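PDB 4RTB: HydG protein from Carboxydothermus hydrogenoformans, which is an [FeFe]-hydrogenase maturase of the radical SAM superfamily, a CO/CN synthase that probably uses a [4Fe-4S] cluster and S-adenosylmethionine. Local coordinates for residues E209-E214 with I246-L251; T203-Q208 with P279-V284; F252-P257 with P285-A290; T27-T32 with P257-L262. All coordinates share one frame; numbering follows the deposited sequence.

Contact 1. Residues E209-E214 with I246-L251; sequences ESYNPE and IGIGAL. With SAM (S-adenosylmethionine), chain B.
The ribose-binding corner of the S-adenosylmethionine site is built where E209 meets L251, beyond strands 204-205 and 246-249 of the parallel barrel that radical SAM enzymes share. In such folds the cofactor lies at the C-terminal ends of the strands, and E209 follows that plan. Its CA–CB bond leads away from 246-251, but the chain bends at chi2 (-69°) and swings the carboxylate back beside L251. There OE2 accepts a hydrogen bond of 2.5 Å from O3' of the cofactor, while OE1 accepts one from O2' whose modelled length is doubtfully short. K225 and R231 face OE2 in long, weak ion pairs.

L251 points toward 209-214 and reaches the same carboxylate. CG stands opposite the backbone N (chi1 -164°), which lays CD2 3.6 Å from E209 OE1 and CD1 3.7 Å from SAM N3. Replacing it with alanine would probably leave the carboxylate and the adenine without the apolar side chain that touches both. The backbones join by one weak bond, L251 N to E209 O at 2.8 Å.

Further on, an ST turn is closed by N212 N bonding to S210 OG, and the Y211 ring turns its edge to the strand: CE1 lies 4.2 Å from A250 CB, and its OH hydrogen-bonds to H267 ND1.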
# COMPACT_ATOMS: atom_id res chain seq x y z
N GLU A 209 1.79 -1.02 -12.11
CA GLU A 209 2.75 0.05 -12.41
C GLU A 209 2.12 1.13 -13.30
O GLU A 209 2.09 2.30 -12.93
CB GLU A 209 4.02 -0.49 -13.08
CG GLU A 209 4.61 -1.74 -12.44
CD GLU A 209 5.20 -1.51 -11.06
OE1 GLU A 209 5.33 -0.34 -10.64
OE2 GLU A 209 5.54 -2.51 -10.39
N SER A 210 1.63 0.73 -14.46
CA SER A 210 0.89 1.64 -15.32
C SER A 210 -0.21 0.93 -16.09
O SER A 210 -0.04 -0.19 -16.56
CB SER A 210 1.82 2.34 -16.31
OG SER A 210 1.05 2.99 -17.31
N TYR A 211 -1.35 1.61 -16.23
CA TYR A 211 -2.49 1.07 -16.94
C TYR A 211 -2.53 1.55 -18.38
O TYR A 211 -3.41 1.16 -19.15
CB TYR A 211 -3.78 1.44 -16.22
CG TYR A 211 -4.03 0.61 -14.99
CD1 TYR A 211 -3.51 0.99 -13.76
CD2 TYR A 211 -4.78 -0.55 -15.06
CE1 TYR A 211 -3.73 0.22 -12.63
CE2 TYR A 211 -5.00 -1.32 -13.94
CZ TYR A 211 -4.47 -0.93 -12.73
OH TYR A 211 -4.70 -1.70 -11.62
N ASN A 212 -1.59 2.41 -18.75
CA ASN A 212 -1.48 2.84 -20.14
C ASN A 212 -0.46 1.99 -20.88
O ASN A 212 0.74 2.11 -20.64
CB ASN A 212 -1.09 4.32 -20.24
CG ASN A 212 -1.50 4.94 -21.56
OD1 ASN A 212 -2.34 4.40 -22.28
ND2 ASN A 212 -0.90 6.09 -21.89
N PRO A 213 -0.94 1.13 -21.79
CA PRO A 213 -0.08 0.24 -22.58
C PRO A 213 0.98 1.02 -23.35
O PRO A 213 2.06 0.48 -23.63
CB PRO A 213 -1.05 -0.45 -23.54
CG PRO A 213 -2.38 -0.32 -22.90
CD PRO A 213 -2.36 0.99 -22.17
N GLU A 214 0.68 2.27 -23.67
CA GLU A 214 1.57 3.10 -24.47
C GLU A 214 2.76 3.61 -23.66
O GLU A 214 3.83 3.85 -24.23
CB GLU A 214 0.80 4.27 -25.08
CG GLU A 214 -0.45 3.86 -25.87
CD GLU A 214 -0.17 2.79 -26.92
OE1 GLU A 214 0.84 2.91 -27.65
OE2 GLU A 214 -0.96 1.83 -27.01
N ILE A 246 -5.82 -9.72 -2.17
CA ILE A 246 -4.89 -9.22 -3.18
C ILE A 246 -4.70 -7.71 -3.08
O ILE A 246 -5.54 -7.01 -2.52
CB ILE A 246 -5.37 -9.57 -4.60
CG1 ILE A 246 -6.73 -8.91 -4.87
CG2 ILE A 246 -5.45 -11.07 -4.79
CD1 ILE A 246 -7.35 -9.30 -6.19
N GLY A 247 -3.61 -7.21 -3.65
CA GLY A 247 -3.32 -5.79 -3.61
C GLY A 247 -2.97 -5.19 -4.96
O GLY A 247 -2.04 -5.65 -5.62
N ILE A 248 -3.72 -4.17 -5.36
CA ILE A 248 -3.41 -3.44 -6.59
C ILE A 248 -2.38 -2.35 -6.29
O ILE A 248 -2.12 -2.05 -5.13
CB ILE A 248 -4.68 -2.80 -7.21
CG1 ILE A 248 -5.84 -3.78 -7.23
CG2 ILE A 248 -4.42 -2.33 -8.63
CD1 ILE A 248 -6.94 -3.39 -8.22
N GLY A 249 -1.78 -1.79 -7.33
CA GLY A 249 -0.91 -0.64 -7.20
C GLY A 249 -0.67 0.01 -8.55
O GLY A 249 -0.78 -0.64 -9.59
N ALA A 250 -0.35 1.30 -8.54
CA ALA A 250 0.01 2.01 -9.77
C ALA A 250 1.11 3.01 -9.49
O ALA A 250 0.97 3.89 -8.65
CB ALA A 250 -1.21 2.70 -10.36
N LEU A 251 2.23 2.87 -10.20
CA LEU A 251 3.35 3.78 -10.03
C LEU A 251 3.00 5.15 -10.62
O LEU A 251 2.71 5.27 -11.81
CB LEU A 251 4.60 3.21 -10.69
CG LEU A 251 5.93 3.84 -10.29
CD1 LEU A 251 5.92 4.22 -8.82
CD2 LEU A 251 7.06 2.87 -10.58
N SAM B . 9.69 -7.29 -8.75
CA SAM B . 8.25 -7.29 -8.51
C SAM B . 7.47 -6.39 -9.47
O SAM B . 8.03 -5.69 -10.30
OXT SAM B . 6.24 -6.36 -9.42
CB SAM B . 7.92 -6.87 -7.08
CG SAM B . 8.98 -6.06 -6.33
SD SAM B . 9.34 -4.39 -6.92
CE SAM B . 10.91 -4.17 -6.08
C5' SAM B . 8.41 -3.38 -5.74
C4' SAM B . 7.80 -2.10 -6.32
O4' SAM B . 8.65 -0.97 -6.21
C3' SAM B . 7.49 -2.24 -7.80
O3' SAM B . 6.21 -2.79 -7.99
C2' SAM B . 7.56 -0.81 -8.30
O2' SAM B . 6.27 -0.30 -8.53
C1' SAM B . 8.20 -0.03 -7.17
N9 SAM B . 9.30 0.78 -7.72
C8 SAM B . 10.32 0.32 -8.52
N7 SAM B . 11.13 1.36 -8.82
C5 SAM B . 10.63 2.47 -8.23
C6 SAM B . 11.07 3.79 -8.22
N6 SAM B . 12.17 4.14 -8.89
N1 SAM B . 10.35 4.74 -7.52
C2 SAM B . 9.21 4.37 -6.84
N3 SAM B . 8.78 3.06 -6.85
C4 SAM B . 9.49 2.12 -7.54

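Contact 2. Residues T203-Q208 with P279-V284; sequences TYQLFQ and PHTVSV. With SAM (S-adenosylmethionine), chain B.
T203 faces H280 across the interior of the radical SAM barrel, the two segments being separated by strand 246-249. That strand bonds to both: G247 to Y204 and L206, and I248 to T281 and S283, so that 203-208 and 279-284 meet through side chains alone, their directions 39° apart.

T203 OG1 reaches the edge of the H280 imidazole, near its plane, and makes a weak hydrogen bond of 3.5 Å with ND1. T281 CG2 covers one face of that imidazole. Two residues on, Q205 extends beyond CG and crosses T281 at about a right angle; its NE2 comes within 3.8 Å of T281 OG1. The I323 side chain touches both, bringing strand 321-324 to the same spot.

L206 turns from this interface, and its CD2 lies 3.9 Å from SAM OXT. F207 then serves both sides. Its CG lies opposite the carbonyl carbon (chi1 -49°), and the ring spans the gap between cofactor and strand: O2' of the ribose lies in plane at one edge, whereas at the other end CE1 meets S283 CB at 3.5 Å.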
# COMPACT_ATOMS: atom_id res chain seq x y z
N THR A 203 -1.54 -11.38 2.18
CA THR A 203 -1.97 -10.66 0.99
C THR A 203 -0.91 -10.72 -0.11
O THR A 203 0.28 -10.56 0.15
CB THR A 203 -2.29 -9.19 1.30
OG1 THR A 203 -3.28 -9.12 2.33
CG2 THR A 203 -2.80 -8.46 0.06
N TYR A 204 -1.36 -10.96 -1.33
CA TYR A 204 -0.48 -10.97 -2.49
C TYR A 204 -0.59 -9.65 -3.24
O TYR A 204 -1.63 -9.35 -3.84
CB TYR A 204 -0.81 -12.14 -3.41
CG TYR A 204 -0.18 -12.05 -4.77
CD1 TYR A 204 -0.95 -11.79 -5.90
CD2 TYR A 204 1.19 -12.20 -4.93
CE1 TYR A 204 -0.38 -11.70 -7.15
CE2 TYR A 204 1.77 -12.11 -6.17
CZ TYR A 204 0.99 -11.86 -7.28
OH TYR A 204 1.57 -11.76 -8.52
N GLN A 205 0.47 -8.85 -3.21
CA GLN A 205 0.46 -7.54 -3.84
C GLN A 205 1.17 -7.53 -5.19
O GLN A 205 2.34 -7.88 -5.29
CB GLN A 205 1.09 -6.50 -2.92
CG GLN A 205 0.10 -5.91 -1.93
CD GLN A 205 0.78 -5.28 -0.73
OE1 GLN A 205 1.93 -4.85 -0.80
NE2 GLN A 205 0.08 -5.25 0.40
N LEU A 206 0.44 -7.12 -6.23
CA LEU A 206 1.01 -6.98 -7.56
C LEU A 206 0.59 -5.64 -8.16
O LEU A 206 -0.60 -5.41 -8.41
CB LEU A 206 0.58 -8.14 -8.46
CG LEU A 206 1.49 -8.51 -9.64
CD1 LEU A 206 1.28 -7.58 -10.83
CD2 LEU A 206 2.95 -8.51 -9.20
N PHE A 207 1.56 -4.77 -8.38
CA PHE A 207 1.26 -3.44 -8.91
C PHE A 207 1.28 -3.47 -10.44
O PHE A 207 2.21 -4.00 -11.04
CB PHE A 207 2.26 -2.40 -8.39
CG PHE A 207 2.47 -2.43 -6.90
CD1 PHE A 207 1.49 -2.90 -6.05
CD2 PHE A 207 3.66 -1.97 -6.35
CE1 PHE A 207 1.69 -2.93 -4.68
CE2 PHE A 207 3.87 -2.00 -4.99
CZ PHE A 207 2.88 -2.47 -4.15
N GLN A 208 0.26 -2.90 -11.06
CA GLN A 208 0.19 -2.81 -12.51
C GLN A 208 1.25 -1.83 -13.03
O GLN A 208 1.59 -1.84 -14.22
CB GLN A 208 -1.21 -2.37 -12.95
CG GLN A 208 -1.42 -2.18 -14.45
CD GLN A 208 -0.95 -3.37 -15.26
OE1 GLN A 208 -1.08 -4.52 -14.84
NE2 GLN A 208 -0.40 -3.10 -16.44
N PRO A 279 -10.36 -5.67 -4.24
CA PRO A 279 -8.99 -5.73 -3.72
C PRO A 279 -8.95 -5.31 -2.26
O PRO A 279 -9.64 -4.36 -1.87
CB PRO A 279 -8.22 -4.74 -4.59
CG PRO A 279 -9.11 -4.47 -5.75
CD PRO A 279 -10.50 -4.64 -5.28
N HIS A 280 -8.16 -6.01 -1.46
CA HIS A 280 -7.99 -5.65 -0.07
C HIS A 280 -7.31 -4.28 0.06
O HIS A 280 -7.76 -3.43 0.83
CB HIS A 280 -7.17 -6.71 0.66
CG HIS A 280 -6.98 -6.42 2.12
ND1 HIS A 280 -5.94 -6.94 2.85
CD2 HIS A 280 -7.71 -5.67 2.98
CE1 HIS A 280 -6.02 -6.52 4.09
NE2 HIS A 280 -7.09 -5.75 4.20
N THR A 281 -6.23 -4.09 -0.70
CA THR A 281 -5.47 -2.85 -0.62
C THR A 281 -5.12 -2.26 -1.99
O THR A 281 -4.89 -2.99 -2.96
CB THR A 281 -4.14 -3.04 0.14
OG1 THR A 281 -3.20 -3.74 -0.69
CG2 THR A 281 -4.35 -3.81 1.44
N VAL A 282 -5.10 -0.93 -2.06
CA VAL A 282 -4.53 -0.22 -3.20
C VAL A 282 -3.28 0.53 -2.74
O VAL A 282 -3.35 1.41 -1.89
CB VAL A 282 -5.53 0.78 -3.82
CG1 VAL A 282 -4.84 1.62 -4.87
CG2 VAL A 282 -6.72 0.04 -4.41
N SER A 283 -2.13 0.16 -3.30
CA SER A 283 -0.86 0.79 -2.96
C SER A 283 -0.60 1.97 -3.89
O SER A 283 -0.60 1.81 -5.11
CB SER A 283 0.29 -0.22 -3.04
OG SER A 283 0.03 -1.37 -2.26
N VAL A 284 -0.36 3.14 -3.32
CA VAL A 284 -0.11 4.32 -4.15
C VAL A 284 1.28 4.92 -3.93
O VAL A 284 1.48 5.75 -3.05
CB VAL A 284 -1.17 5.41 -3.92
CG1 VAL A 284 -2.41 5.11 -4.74
CG2 VAL A 284 -1.53 5.53 -2.44
N SAM B . 9.69 -7.29 -8.75
CA SAM B . 8.25 -7.29 -8.51
C SAM B . 7.47 -6.39 -9.47
O SAM B . 8.03 -5.69 -10.30
OXT SAM B . 6.24 -6.36 -9.42
CB SAM B . 7.92 -6.87 -7.08
CG SAM B . 8.98 -6.06 -6.33
SD SAM B . 9.34 -4.39 -6.92
CE SAM B . 10.91 -4.17 -6.08
C5' SAM B . 8.41 -3.38 -5.74
C4' SAM B . 7.80 -2.10 -6.32
O4' SAM B . 8.65 -0.97 -6.21
C3' SAM B . 7.49 -2.24 -7.80
O3' SAM B . 6.21 -2.79 -7.99
C2' SAM B . 7.56 -0.81 -8.30
O2' SAM B . 6.27 -0.30 -8.53
C1' SAM B . 8.20 -0.03 -7.17
N9 SAM B . 9.30 0.78 -7.72
C8 SAM B . 10.32 0.32 -8.52
N7 SAM B . 11.13 1.36 -8.82
C5 SAM B . 10.63 2.47 -8.23
C6 SAM B . 11.07 3.79 -8.22
N6 SAM B . 12.17 4.14 -8.89
N1 SAM B . 10.35 4.74 -7.52
C2 SAM B . 9.21 4.37 -6.84
N3 SAM B . 8.78 3.06 -6.85
C4 SAM B . 9.49 2.12 -7.54

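Contact 3. Residues F252-P257 with P285-A290; sequences FGLGDP and PRLKPA. With SAM (S-adenosylmethionine), chain B.
F252 and L287 turn their side chains to different quarters while their backbones are tied together, in two loops at the adenine end of the S-adenosylmethionine pocket. The tie is a single beta bridge between F252 and R286. F252 N gives a nearly straight bond to P285 O (2.9 Å, 175° at the hydrogen), and F252 O takes one from L287 N (2.7 Å). With CG opposite its carbonyl carbon, F252 presents the edge of its ring to that same P285 O, which lies in the ring plane.

L287 points the other way, toward G253 and L254. Its CG is anti to the backbone N (chi1 167°), and the fork divides. The L287 and L254 side chains cross at about a right angle, CD2 of L287 4.1 Å from CD1 of L254, while L287 CD1 lies 3.5 Å from SAM N1. A serine at this position would probably cost the adenine and L254 the branched apolar group they share and open a gap between loop and cofactor.

The next residue reads the base through its backbone: K288 N gives its N-H to SAM N1 (3.0 Å, 170°), and K288 O receives a weak bond from SAM N6. K288 NZ makes a salt bridge with E328.

Both loops follow barrel strands, 246-249 and 281-283, and lead toward helices 257-275 and 303-316; the F252 ring packs on I309 of the latter.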
# COMPACT_ATOMS: atom_id res chain seq x y z
N PHE A 252 3.02 6.17 -9.77
CA PHE A 252 2.66 7.52 -10.19
C PHE A 252 3.89 8.32 -10.59
O PHE A 252 4.88 8.35 -9.87
CB PHE A 252 1.89 8.24 -9.08
CG PHE A 252 0.48 7.75 -8.93
CD1 PHE A 252 -0.53 8.27 -9.71
CD2 PHE A 252 0.17 6.77 -8.00
CE1 PHE A 252 -1.84 7.82 -9.58
CE2 PHE A 252 -1.13 6.31 -7.87
CZ PHE A 252 -2.14 6.84 -8.66
N GLY A 253 3.81 8.96 -11.76
CA GLY A 253 4.93 9.69 -12.31
C GLY A 253 5.43 9.00 -13.56
O GLY A 253 6.31 9.50 -14.25
N LEU A 254 4.84 7.84 -13.86
CA LEU A 254 5.17 7.10 -15.06
C LEU A 254 4.46 7.70 -16.26
O LEU A 254 5.08 8.02 -17.27
CB LEU A 254 4.80 5.62 -14.89
CG LEU A 254 5.96 4.63 -14.88
CD1 LEU A 254 7.11 5.12 -14.02
CD2 LEU A 254 5.49 3.26 -14.41
N GLY A 255 3.15 7.87 -16.14
CA GLY A 255 2.36 8.52 -17.17
C GLY A 255 1.44 9.57 -16.57
O GLY A 255 1.62 9.97 -15.42
N ASP A 256 0.47 10.02 -17.36
CA ASP A 256 -0.51 10.99 -16.88
C ASP A 256 -1.24 10.41 -15.67
O ASP A 256 -1.91 9.39 -15.78
CB ASP A 256 -1.51 11.35 -17.99
CG ASP A 256 -2.18 12.69 -17.75
OD1 ASP A 256 -3.27 12.72 -17.13
OD2 ASP A 256 -1.62 13.72 -18.19
N PRO A 257 -1.10 11.08 -14.51
CA PRO A 257 -1.60 10.58 -13.23
C PRO A 257 -3.11 10.34 -13.26
O PRO A 257 -3.62 9.42 -12.62
CB PRO A 257 -1.24 11.70 -12.25
CG PRO A 257 -0.23 12.54 -12.96
CD PRO A 257 -0.57 12.44 -14.40
N PRO A 285 2.26 4.48 -4.75
CA PRO A 285 3.62 5.01 -4.69
C PRO A 285 3.92 6.04 -5.77
O PRO A 285 3.67 5.80 -6.95
CB PRO A 285 4.48 3.76 -4.88
CG PRO A 285 3.58 2.77 -5.61
CD PRO A 285 2.17 3.31 -5.63
N ARG A 286 4.45 7.19 -5.36
CA ARG A 286 4.97 8.16 -6.32
C ARG A 286 6.39 7.76 -6.69
O ARG A 286 7.10 7.15 -5.90
CB ARG A 286 4.93 9.58 -5.76
CG ARG A 286 5.28 9.68 -4.28
CD ARG A 286 5.77 11.07 -3.92
NE ARG A 286 4.73 12.09 -4.04
CZ ARG A 286 4.96 13.40 -3.96
NH1 ARG A 286 3.96 14.26 -4.08
NH2 ARG A 286 6.20 13.85 -3.77
N LEU A 287 6.78 8.09 -7.91
CA LEU A 287 8.09 7.69 -8.43
C LEU A 287 9.22 8.46 -7.75
O LEU A 287 9.25 9.70 -7.77
CB LEU A 287 8.11 7.90 -9.95
CG LEU A 287 9.44 7.85 -10.70
CD1 LEU A 287 10.13 6.51 -10.53
CD2 LEU A 287 9.18 8.15 -12.17
N LYS A 288 10.14 7.71 -7.15
CA LYS A 288 11.22 8.27 -6.34
C LYS A 288 12.58 8.17 -7.03
O LYS A 288 12.72 7.42 -8.00
CB LYS A 288 11.26 7.54 -4.99
CG LYS A 288 10.15 7.95 -4.04
CD LYS A 288 10.44 9.31 -3.42
CE LYS A 288 9.19 9.90 -2.79
NZ LYS A 288 9.40 10.30 -1.37
N PRO A 289 13.58 8.93 -6.55
CA PRO A 289 14.94 8.81 -7.09
C PRO A 289 15.52 7.40 -6.96
O PRO A 289 15.46 6.80 -5.89
CB PRO A 289 15.75 9.79 -6.24
CG PRO A 289 14.76 10.80 -5.81
CD PRO A 289 13.47 10.06 -5.61
N ALA A 290 16.08 6.88 -8.05
CA ALA A 290 16.64 5.53 -8.06
C ALA A 290 18.13 5.53 -8.40
O ALA A 290 18.66 6.49 -8.94
CB ALA A 290 15.88 4.66 -9.04
N SAM B . 9.69 -7.29 -8.75
CA SAM B . 8.25 -7.29 -8.51
C SAM B . 7.47 -6.39 -9.47
O SAM B . 8.03 -5.69 -10.30
OXT SAM B . 6.24 -6.36 -9.42
CB SAM B . 7.92 -6.87 -7.08
CG SAM B . 8.98 -6.06 -6.33
SD SAM B . 9.34 -4.39 -6.92
CE SAM B . 10.91 -4.17 -6.08
C5' SAM B . 8.41 -3.38 -5.74
C4' SAM B . 7.80 -2.10 -6.32
O4' SAM B . 8.65 -0.97 -6.21
C3' SAM B . 7.49 -2.24 -7.80
O3' SAM B . 6.21 -2.79 -7.99
C2' SAM B . 7.56 -0.81 -8.30
O2' SAM B . 6.27 -0.30 -8.53
C1' SAM B . 8.20 -0.03 -7.17
N9 SAM B . 9.30 0.78 -7.72
C8 SAM B . 10.32 0.32 -8.52
N7 SAM B . 11.13 1.36 -8.82
C5 SAM B . 10.63 2.47 -8.23
C6 SAM B . 11.07 3.79 -8.22
N6 SAM B . 12.17 4.14 -8.89
N1 SAM B . 10.35 4.74 -7.52
C2 SAM B . 9.21 4.37 -6.84
N3 SAM B . 8.78 3.06 -6.85
C4 SAM B . 9.49 2.12 -7.54

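Contact 4. Residues T27-T32 with P257-L262; sequences TLVQRT and PLFELL
V29 and F259 make a CH-pi contact. V29 CG2 sits over a face of the F259 ring, 4.1 Å from its centroid and 14° off the ring normal, and the two side chains cross at about a right angle. The V29 torsion explains the fit: CG1 takes the position between backbone N and carbonyl carbon (chi1 60°), and CG2 is left to point across the interface. The F259 ring also turns its edge to the backbone of the facing helix, CE1 meeting Q30 CA at 4.1 Å, and Y33 of that same helix adds an edge-to-face ring contact.

Apolar contacts between aliphatic groups make up the rest. V29 CG2, besides covering the ring, touches L262 CB at 3.6 Å, so this methyl wedges between two residues of 257-262. T32 CG2 adds a second contact to L262, 4.0 Å from its CG.

No hydrogen bond joins the two segments. T32 folds its hydroxyl back on its own helix, OG1 giving a bond of 3.1 Å to L28 O from above the carbonyl plane; that oxygen also accepts the regular bond from T32 N. The turned-back hydroxyl leaves the methyl as the group offered to L262.

The axes of the short segments pass 9.8 Å apart with their N-to-C directions at 139°, closer to antiparallel than parallel. This is apolar helix-on-helix packing: helix 257-275, the crossover between parallel strands 246-249 and 281-283 of the barrel, is covered from outside by the N-terminal helix 23-39.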
# COMPACT_ATOMS: atom_id res chain seq x y z
N THR A 27 -10.19 -0.50 -22.30
CA THR A 27 -11.08 0.22 -23.20
C THR A 27 -11.81 1.29 -22.40
O THR A 27 -11.71 2.47 -22.72
CB THR A 27 -12.10 -0.70 -23.92
OG1 THR A 27 -12.45 -1.80 -23.08
CG2 THR A 27 -11.51 -1.23 -25.22
N LEU A 28 -12.50 0.88 -21.33
CA LEU A 28 -13.27 1.80 -20.49
C LEU A 28 -12.45 3.02 -20.07
O LEU A 28 -12.75 4.15 -20.47
CB LEU A 28 -13.79 1.08 -19.24
CG LEU A 28 -14.48 1.92 -18.16
CD1 LEU A 28 -15.63 2.74 -18.74
CD2 LEU A 28 -14.97 1.04 -17.02
N VAL A 29 -11.39 2.78 -19.30
CA VAL A 29 -10.53 3.84 -18.80
C VAL A 29 -10.00 4.71 -19.95
O VAL A 29 -9.74 5.90 -19.76
CB VAL A 29 -9.34 3.27 -17.97
CG1 VAL A 29 -8.49 2.34 -18.81
CG2 VAL A 29 -8.48 4.39 -17.40
N GLN A 30 -9.90 4.14 -21.15
CA GLN A 30 -9.48 4.93 -22.30
C GLN A 30 -10.58 5.92 -22.67
O GLN A 30 -10.33 7.13 -22.69
CB GLN A 30 -9.13 4.03 -23.49
CG GLN A 30 -8.11 4.64 -24.44
CD GLN A 30 -6.85 3.79 -24.58
OE1 GLN A 30 -6.91 2.56 -24.58
NE2 GLN A 30 -5.70 4.45 -24.70
N ARG A 31 -11.79 5.42 -22.93
CA ARG A 31 -12.90 6.29 -23.33
C ARG A 31 -13.07 7.39 -22.30
O ARG A 31 -13.11 8.58 -22.64
CB ARG A 31 -14.22 5.52 -23.46
CG ARG A 31 -14.10 4.03 -23.65
N THR A 32 -13.16 6.98 -21.04
CA THR A 32 -13.24 7.90 -19.92
C THR A 32 -12.17 8.97 -20.02
O THR A 32 -12.48 10.16 -20.02
CB THR A 32 -13.10 7.16 -18.57
OG1 THR A 32 -14.09 6.13 -18.47
CG2 THR A 32 -13.25 8.12 -17.41
N PRO A 257 -1.10 11.08 -14.51
CA PRO A 257 -1.60 10.58 -13.23
C PRO A 257 -3.11 10.34 -13.26
O PRO A 257 -3.62 9.42 -12.62
CB PRO A 257 -1.24 11.70 -12.25
CG PRO A 257 -0.23 12.54 -12.96
CD PRO A 257 -0.57 12.44 -14.40
N LEU A 258 -3.81 11.18 -14.02
CA LEU A 258 -5.25 11.05 -14.21
C LEU A 258 -5.61 9.67 -14.73
O LEU A 258 -6.52 9.01 -14.22
CB LEU A 258 -5.75 12.13 -15.18
CG LEU A 258 -7.19 12.00 -15.69
CD1 LEU A 258 -8.16 11.98 -14.52
CD2 LEU A 258 -7.53 13.12 -16.66
N PHE A 259 -4.87 9.23 -15.74
CA PHE A 259 -5.13 7.95 -16.38
C PHE A 259 -4.91 6.77 -15.44
O PHE A 259 -5.71 5.84 -15.42
CB PHE A 259 -4.27 7.79 -17.63
CG PHE A 259 -4.65 6.62 -18.48
CD1 PHE A 259 -5.60 6.75 -19.47
CD2 PHE A 259 -4.06 5.38 -18.28
CE1 PHE A 259 -5.96 5.67 -20.25
CE2 PHE A 259 -4.42 4.30 -19.05
CZ PHE A 259 -5.37 4.44 -20.04
N GLU A 260 -3.83 6.80 -14.67
CA GLU A 260 -3.51 5.73 -13.74
C GLU A 260 -4.53 5.67 -12.60
O GLU A 260 -4.96 4.59 -12.19
CB GLU A 260 -2.09 5.88 -13.19
CG GLU A 260 -1.09 4.86 -13.73
CD GLU A 260 -0.49 5.25 -15.07
OE1 GLU A 260 0.31 6.21 -15.11
OE2 GLU A 260 -0.82 4.60 -16.09
N LEU A 261 -4.89 6.85 -12.08
CA LEU A 261 -5.92 6.96 -11.05
C LEU A 261 -7.24 6.36 -11.52
O LEU A 261 -7.88 5.59 -10.80
CB LEU A 261 -6.12 8.42 -10.64
CG LEU A 261 -7.39 8.73 -9.84
CD1 LEU A 261 -7.38 8.01 -8.51
CD2 LEU A 261 -7.54 10.23 -9.65
N LEU A 262 -7.64 6.75 -12.73
CA LEU A 262 -8.80 6.16 -13.39
C LEU A 262 -8.69 4.63 -13.47
O LEU A 262 -9.63 3.90 -13.13
CB LEU A 262 -8.96 6.75 -14.79
CG LEU A 262 -10.05 7.78 -15.08
CD1 LEU A 262 -10.49 8.50 -13.81
CD2 LEU A 262 -9.54 8.78 -16.10

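How the contacts relate
Three contacts line the cofactor and the fourth lies behind them. S-adenosylmethionine is touched by contact 1 at the ribose and adenine, by contact 2 at the ribose and carboxylate, and by contact 3 at the adenine. Contacts 1 and 2, with centres 10 Å apart, share the sheet through I248 O to S283 N and G249 O to Q208 N, each 2.9 Å. Contacts 1 and 3, about 11 Å apart between centres, continue one another along the chain and meet where L251 CD1 packs on P285 O. In contact 4, E260 OE2 accepts from S210 OG (2.8 Å) and Y211 N (3.0 Å), joining its helix to the residues just after E209. Contacts 3 and 4 share P257.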